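Alpha-1,3-glucanase (Paenibacillus glycanilyticus, PDB 6K0P) probably hydrolyses the alpha-1,3-glucosidic linkages of alpha-1,3-glucan, as a member of glycoside hydrolase family 87. Local coordinates at residues 108-112 against 123-127. The protein carries 1 engineered substitution. Sequence-based numbering, arbitrary orientation.
Sequences SYLYA and DNAPG
Tyr111 and Asp123 carry the one direct backbone hydrogen bond between the short strand 110-112 and the irregular 123-127: Tyr111 N-H donates to Asp123 O at 2.8 Å, almost straight at 174°. Leu110 CA lies 3.6 Å from Asp123 O in a CH...O contact. Three waters bridge the segments. One lies between Tyr109 O and Asn124 O; another links Tyr111 O to Asp123 N, and a third joins Tyr111 O to Asp123 OD2, whose partner oxygen OD1 forms a salt bridge with Arg119.

The Tyr111 ring does most of the packing. With CG anti to the carbonyl carbon (chi1 -66°), it turns one face to Pro126, whose CA sits 3.6 Å from the Tyr111 ring centroid, practically on its normal, a CH-pi contact. Pro126 CB adds an apolar touch on Tyr111 CZ at 3.7 Å, while Asn124 O approaches at the ring edge, 3.6 Å from Tyr111 CE1. Tyr111 OH is hydrogen-bonded to Glu83 OE2. Leu110 CD1 packs 3.9 Å from Asn124 CA.

An alanine in place of Tyr111 would probably leave Pro126 without the ring face it rests on and Glu83 without its phenol partner. Within the D1 region, strand 110-112 pairs antiparallel with 131-133, and the loop joining them returns along the other edge of 110-112. With a single direct backbone bond, the doubly engaged tyrosine ring probably does much to fix that loop.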
loop_
_atom_site.group_PDB
_atom_site.type_symbol
_atom_site.label_atom_id
_atom_site.label_comp_id
_atom_site.label_asym_id
_atom_site.label_seq_id
_atom_site.Cartn_x
_atom_site.Cartn_y
_atom_site.Cartn_z
ATOM N N SER A 108 13.463 -3.893 8.294
ATOM C CA SER A 108 12.514 -4.966 8.539
ATOM C C SER A 108 12.620 -5.444 9.990
ATOM O O SER A 108 13.434 -4.951 10.780
ATOM C CB SER A 108 12.751 -6.104 7.544
ATOM O OG SER A 108 14.130 -6.458 7.518
ATOM N N TYR A 109 11.775 -6.424 10.332
ATOM C CA TYR A 109 11.693 -7.039 11.656
ATOM C C TYR A 109 11.077 -6.100 12.687
ATOM O O TYR A 109 11.787 -5.348 13.368
ATOM C CB TYR A 109 13.045 -7.611 12.115
ATOM C CG TYR A 109 13.466 -8.834 11.325
ATOM C CD1 TYR A 109 14.018 -8.708 10.054
ATOM C CD2 TYR A 109 13.307 -10.111 11.847
ATOM C CE1 TYR A 109 14.389 -9.815 9.322
ATOM C CE2 TYR A 109 13.678 -11.224 11.122
ATOM C CZ TYR A 109 14.225 -11.069 9.867
ATOM O OH TYR A 109 14.601 -12.171 9.137
ATOM N N LEU A 110 9.751 -6.137 12.794
ATOM C CA LEU A 110 9.001 -5.368 13.776
ATOM C C LEU A 110 8.316 -6.370 14.697
ATOM O O LEU A 110 7.779 -7.379 14.230
ATOM C CB LEU A 110 7.969 -4.460 13.075
ATOM C CG LEU A 110 8.457 -3.149 12.435
ATOM C CD1 LEU A 110 8.986 -2.198 13.504
ATOM C CD2 LEU A 110 9.515 -3.363 11.343
ATOM N N TYR A 111 8.340 -6.106 16.004
ATOM C CA TYR A 111 8.056 -7.136 16.998
ATOM C C TYR A 111 6.710 -6.922 17.680
ATOM O O TYR A 111 6.312 -5.788 17.966
ATOM C CB TYR A 111 9.196 -7.226 18.024
ATOM C CG TYR A 111 10.471 -7.719 17.383
ATOM C CD1 TYR A 111 11.339 -6.834 16.770
ATOM C CD2 TYR A 111 10.786 -9.076 17.353
ATOM C CE1 TYR A 111 12.489 -7.272 16.147
ATOM C CE2 TYR A 111 11.947 -9.526 16.734
ATOM C CZ TYR A 111 12.790 -8.612 16.131
ATOM O OH TYR A 111 13.947 -9.025 15.507
ATOM N N ALA A 112 6.015 -8.029 17.927
ATOM C CA ALA A 112 4.736 -8.036 18.627
ATOM C C ALA A 112 4.500 -9.455 19.132
ATOM O O ALA A 112 5.420 -10.277 19.173
ATOM C CB ALA A 112 3.605 -7.554 17.711
ATOM N N ASP A 123 7.129 -1.329 17.220
ATOM C CA ASP A 123 8.184 -1.753 18.145
ATOM C C ASP A 123 9.299 -2.459 17.378
ATOM O O ASP A 123 9.120 -3.583 16.897
ATOM C CB ASP A 123 7.586 -2.629 19.249
ATOM C CG ASP A 123 6.458 -1.921 19.996
ATOM O OD1 ASP A 123 6.569 -0.691 20.209
ATOM O OD2 ASP A 123 5.453 -2.575 20.356
ATOM N N ASN A 124 10.461 -1.812 17.292
ATOM C CA ASN A 124 11.563 -2.325 16.490
ATOM C C ASN A 124 12.505 -3.249 17.255
ATOM O O ASN A 124 13.380 -3.862 16.634
ATOM C CB ASN A 124 12.356 -1.174 15.847
ATOM C CG ASN A 124 13.101 -0.323 16.863
ATOM O OD1 ASN A 124 13.938 -0.819 17.619
ATOM N ND2 ASN A 124 12.820 0.975 16.863
ATOM N N ALA A 125 12.349 -3.380 18.573
ATOM C CA ALA A 125 13.378 -4.156 19.262
ATOM C C ALA A 125 12.901 -5.566 19.590
ATOM O O ALA A 125 11.764 -5.748 20.030
ATOM C CB ALA A 125 13.754 -3.459 20.568
ATOM N N PRO A 126 13.752 -6.575 19.400
ATOM C CA PRO A 126 13.404 -7.926 19.856
ATOM C C PRO A 126 13.315 -7.971 21.372
ATOM O O PRO A 126 13.788 -7.082 22.082
ATOM C CB PRO A 126 14.562 -8.794 19.349
ATOM C CG PRO A 126 15.688 -7.847 19.131
ATOM C CD PRO A 126 15.084 -6.520 18.770
ATOM N N GLY A 127 12.678 -9.019 21.870
ATOM C CA GLY A 127 12.513 -9.109 23.309
ATOM C C GLY A 127 11.907 -10.430 23.714
ATOM O O GLY A 127 11.437 -11.213 22.881
HETATM O O HOH W 1 14.309 -4.540 14.149
HETATM O O HOH W 2 5.818 -3.756 16.097
HETATM O O HOH W 3 5.398 -5.214 20.472
#